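Local coordinates for penicillin-binding protein activator LpoB (Salmonella enterica subsp. enterica serovar Typhimurium, PDB 4Q6V) that probably regulates peptidoglycan synthesis as an outer-membrane lipoprotein that activates penicillin-binding protein 1B, this chain being its C-terminal domain, at residues 4-15 with 47-58. Numbering follows the deposited sequence.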
loop_
_atom_site.group_PDB
_atom_site.type_symbol
_atom_site.label_atom_id
_atom_site.label_comp_id
_atom_site.label_asym_id
_atom_site.label_seq_id
_atom_site.Cartn_x
_atom_site.Cartn_y
_atom_site.Cartn_z
ATOM N N ASN A 4 13.762 -0.806 2.315
ATOM C CA ASN A 4 13.797 0.338 3.254
ATOM C C ASN A 4 14.395 1.605 2.662
ATOM O O ASN A 4 13.881 2.710 2.816
ATOM C CB ASN A 4 14.522 -0.031 4.564
ATOM C CG ASN A 4 13.631 -0.727 5.610
ATOM O OD1 ASN A 4 12.434 -0.460 5.735
ATOM N ND2 ASN A 4 14.216 -1.611 6.390
ATOM N N GLY A 5 15.511 1.467 1.954
ATOM C CA GLY A 5 16.158 2.600 1.349
ATOM C C GLY A 5 15.263 3.327 0.404
ATOM O O GLY A 5 15.273 4.572 0.357
ATOM N N ALA A 6 14.463 2.556 -0.337
ATOM C CA ALA A 6 13.434 3.111 -1.197
ATOM C C ALA A 6 12.176 3.583 -0.446
ATOM O O ALA A 6 11.648 4.686 -0.727
ATOM C CB ALA A 6 13.078 2.097 -2.251
HETATM N N MSE A 7 11.744 2.775 0.522
HETATM C CA MSE A 7 10.430 2.974 1.144
HETATM C C MSE A 7 10.453 4.050 2.220
HETATM O O MSE A 7 9.514 4.819 2.356
HETATM C CB MSE A 7 9.942 1.669 1.702
HETATM C CG MSE A 7 9.121 0.882 0.684
HETATM SE SE MSE A 7 8.954 -1.010 1.194
HETATM C CE MSE A 7 7.825 -1.531 -0.311
ATOM N N GLN A 8 11.553 4.151 2.982
ATOM C CA GLN A 8 11.640 5.055 4.134
ATOM C C GLN A 8 11.484 6.515 3.748
ATOM O O GLN A 8 10.729 7.261 4.379
ATOM C CB GLN A 8 12.963 4.876 4.908
ATOM C CG GLN A 8 13.186 3.518 5.540
ATOM C CD GLN A 8 12.170 3.181 6.603
ATOM O OE1 GLN A 8 11.615 4.066 7.256
ATOM N NE2 GLN A 8 11.908 1.877 6.775
ATOM N N PRO A 9 12.200 6.959 2.717
ATOM C CA PRO A 9 12.050 8.339 2.315
ATOM C C PRO A 9 10.650 8.664 1.788
ATOM O O PRO A 9 10.209 9.789 1.942
ATOM C CB PRO A 9 13.092 8.508 1.206
ATOM C CG PRO A 9 13.663 7.177 0.914
ATOM C CD PRO A 9 13.396 6.336 2.117
ATOM N N LEU A 10 9.998 7.686 1.142
ATOM C CA LEU A 10 8.678 7.910 0.523
ATOM C C LEU A 10 7.635 7.954 1.640
ATOM O O LEU A 10 6.747 8.802 1.652
ATOM C CB LEU A 10 8.363 6.801 -0.448
ATOM C CG LEU A 10 9.127 6.753 -1.772
ATOM C CD1 LEU A 10 8.756 5.553 -2.617
ATOM C CD2 LEU A 10 8.837 8.023 -2.544
ATOM N N VAL A 11 7.757 7.057 2.608
ATOM C CA VAL A 11 6.848 7.099 3.774
ATOM C C VAL A 11 6.982 8.402 4.550
ATOM O O VAL A 11 6.019 8.983 5.022
ATOM C CB VAL A 11 7.063 5.911 4.702
ATOM C CG1 VAL A 11 6.390 6.156 6.040
ATOM C CG2 VAL A 11 6.531 4.652 4.035
ATOM N N SER A 12 8.211 8.866 4.681
ATOM C CA SER A 12 8.511 10.104 5.373
ATOM C C SER A 12 7.903 11.288 4.661
ATOM O O SER A 12 7.321 12.114 5.342
ATOM C CB SER A 12 10.045 10.264 5.475
ATOM O OG SER A 12 10.350 11.466 6.124
ATOM N N LYS A 13 7.983 11.327 3.332
ATOM C CA LYS A 13 7.387 12.365 2.533
ATOM C C LYS A 13 5.854 12.284 2.501
ATOM O O LYS A 13 5.159 13.300 2.362
ATOM C CB LYS A 13 7.846 12.279 1.100
ATOM C CG LYS A 13 9.331 12.514 0.893
ATOM C CD LYS A 13 9.847 12.090 -0.490
ATOM C CE LYS A 13 8.929 12.594 -1.598
ATOM N NZ LYS A 13 9.324 12.103 -2.951
HETATM N N MSE A 14 5.324 11.066 2.621
HETATM C CA MSE A 14 3.857 10.901 2.643
HETATM C C MSE A 14 3.310 11.421 3.955
HETATM O O MSE A 14 2.238 11.990 3.999
HETATM C CB MSE A 14 3.498 9.435 2.499
HETATM C CG MSE A 14 1.991 9.207 2.415
HETATM SE SE MSE A 14 1.704 7.284 2.636
HETATM C CE MSE A 14 1.725 7.213 4.583
ATOM N N LEU A 15 4.079 11.268 5.030
ATOM C CA LEU A 15 3.675 11.691 6.355
ATOM C C LEU A 15 3.736 13.198 6.534
ATOM O O LEU A 15 3.097 13.724 7.444
ATOM C CB LEU A 15 4.528 11.020 7.411
ATOM C CG LEU A 15 4.223 9.540 7.639
ATOM C CD1 LEU A 15 5.199 8.936 8.645
ATOM C CD2 LEU A 15 2.809 9.382 8.147
ATOM N N THR A 47 7.842 -5.211 4.552
ATOM C CA THR A 47 8.717 -4.066 4.778
ATOM C C THR A 47 7.913 -2.767 4.864
ATOM O O THR A 47 8.157 -1.913 5.700
ATOM C CB THR A 47 9.804 -3.984 3.674
ATOM O OG1 THR A 47 10.645 -5.138 3.768
ATOM C CG2 THR A 47 10.676 -2.750 3.806
ATOM N N LEU A 48 6.980 -2.614 3.934
ATOM C CA LEU A 48 6.206 -1.427 3.784
ATOM C C LEU A 48 5.344 -1.240 5.034
ATOM O O LEU A 48 5.258 -0.130 5.581
ATOM C CB LEU A 48 5.287 -1.522 2.530
ATOM C CG LEU A 48 4.507 -0.222 2.229
ATOM C CD1 LEU A 48 5.382 0.995 2.224
ATOM C CD2 LEU A 48 3.722 -0.364 0.925
ATOM N N ARG A 49 4.681 -2.307 5.446
ATOM C CA ARG A 49 3.761 -2.288 6.590
ATOM C C ARG A 49 4.559 -1.863 7.832
ATOM O O ARG A 49 4.087 -1.083 8.686
ATOM C CB ARG A 49 3.089 -3.633 6.760
ATOM C CG ARG A 49 1.994 -3.960 5.748
ATOM C CD ARG A 49 1.492 -5.387 5.929
ATOM N NE ARG A 49 0.986 -5.576 7.271
ATOM C CZ ARG A 49 -0.283 -5.466 7.670
ATOM N NH1 ARG A 49 -1.241 -5.212 6.809
ATOM N NH2 ARG A 49 -0.607 -5.634 8.947
ATOM N N ASN A 50 5.810 -2.332 7.904
ATOM C CA ASN A 50 6.678 -1.953 9.030
ATOM C C ASN A 50 7.038 -0.496 9.046
ATOM O O ASN A 50 6.855 0.176 10.056
ATOM C CB ASN A 50 7.899 -2.859 9.065
ATOM C CG ASN A 50 7.551 -4.272 9.492
ATOM O OD1 ASN A 50 7.981 -5.249 8.883
ATOM N ND2 ASN A 50 6.761 -4.395 10.543
ATOM N N ALA A 51 7.489 0.000 7.899
ATOM C CA ALA A 51 7.781 1.415 7.741
ATOM C C ALA A 51 6.575 2.298 8.124
ATOM O O ALA A 51 6.749 3.372 8.703
ATOM C CB ALA A 51 8.229 1.760 6.328
ATOM N N LEU A 52 5.370 1.817 7.817
ATOM C CA LEU A 52 4.161 2.571 8.093
ATOM C C LEU A 52 3.702 2.492 9.537
ATOM O O LEU A 52 3.206 3.500 10.076
ATOM C CB LEU A 52 3.055 2.072 7.182
ATOM C CG LEU A 52 3.246 2.411 5.714
ATOM C CD1 LEU A 52 2.349 1.556 4.852
ATOM C CD2 LEU A 52 3.013 3.885 5.450
ATOM N N ALA A 53 3.830 1.301 10.141
ATOM C CA ALA A 53 3.519 1.083 11.545
ATOM C C ALA A 53 4.487 1.771 12.495
ATOM O O ALA A 53 4.098 2.075 13.614
ATOM C CB ALA A 53 3.492 -0.402 11.873
ATOM N N ASN A 54 5.713 2.025 12.047
ATOM C CA ASN A 54 6.766 2.589 12.886
ATOM C C ASN A 54 6.831 4.097 12.731
ATOM O O ASN A 54 6.934 4.810 13.730
ATOM C CB ASN A 54 8.140 1.962 12.552
ATOM C CG ASN A 54 8.223 0.481 12.922
ATOM O OD1 ASN A 54 7.362 -0.078 13.612
ATOM N ND2 ASN A 54 9.274 -0.183 12.459
ATOM N N ASN A 55 6.795 4.572 11.486
ATOM C CA ASN A 55 6.682 6.008 11.218
ATOM C C ASN A 55 5.237 6.434 10.983
ATOM O O ASN A 55 4.581 5.976 10.055
ATOM C CB ASN A 55 7.538 6.449 10.027
ATOM C CG ASN A 55 8.983 5.989 10.122
ATOM O OD1 ASN A 55 9.559 5.574 9.114
ATOM N ND2 ASN A 55 9.579 6.059 11.319
ATOM N N GLY A 56 4.737 7.308 11.843
ATOM C CA GLY A 56 3.384 7.826 11.674
ATOM C C GLY A 56 2.277 6.950 12.232
ATOM O O GLY A 56 1.102 7.304 12.073
ATOM N N LYS A 57 2.638 5.825 12.867
ATOM C CA LYS A 57 1.864 5.183 13.933
ATOM C C LYS A 57 0.430 4.855 13.441
ATOM O O LYS A 57 -0.499 4.744 14.255
ATOM C CB LYS A 57 1.829 6.052 15.200
ATOM C CG LYS A 57 0.591 6.964 15.370
ATOM C CD LYS A 57 0.581 7.896 16.599
ATOM C CE LYS A 57 0.316 9.352 16.266
ATOM N NZ LYS A 57 1.575 10.159 16.277
ATOM N N PHE A 58 0.251 4.659 12.125
ATOM C CA PHE A 58 -1.011 4.175 11.598
ATOM C C PHE A 58 -1.414 2.884 12.285
ATOM O O PHE A 58 -0.560 2.107 12.672
ATOM C CB PHE A 58 -0.925 3.900 10.099
ATOM C CG PHE A 58 -0.572 5.092 9.270
ATOM C CD1 PHE A 58 -1.530 6.048 8.965
ATOM C CD2 PHE A 58 0.734 5.254 8.802
ATOM C CE1 PHE A 58 -1.203 7.154 8.207
ATOM C CE2 PHE A 58 1.061 6.337 8.032
ATOM C CZ PHE A 58 0.093 7.303 7.738
#
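Val11 faces helix 47-54 across the middle of the contact: its CG2 lies 3.9 Å from Leu52 CD2 and also meets Ala51 CB and Leu48 CD1, while CG1 comes near Ala51 O. Both branches can reach across because CG1 is anti to the backbone N (chi1 166°) and CG2 anti to the carbonyl carbon. One end of the apolar row belongs to Met7, built as selenomethionine. Its extended chain crosses Leu48 at about a right angle, with CE 3.8 Å from Leu48 CB and SE 3.6 Å from Thr47 CG2. At the other end, the methyl of selenomethionine Met14 bridges Leu52 CD2 and the Phe58 ring, with CE 3.6 Å from Phe58 CZ. Leu15 divides its work: CD2 approaches the same ring obliquely, 3.4 Å from Phe58 CZ, and CD1 rests against the backbone of Asn55 and Gly56.

At the exposed side of the contact Gln8 NE2 donates to Asn4 OD1 of its own helix (2.6 Å), from above that carbonyl's plane, and lies against Ala51 CB. Thr47 turns its methyl to Met7 and Asn4, its hydroxyl bonding back to Glu43 O.

The axes of helical segments 4-15 and 47-54 run in broadly the same direction, 37° apart, and come within 9.8 Å at their closest. They pack together on one face of the mixed sheet: Met7, Leu10 and Leu48 touch strand 112-119, Leu48 and Leu52 also reach strands 25-35 and 98-106, and Phe58 packs on Leu26.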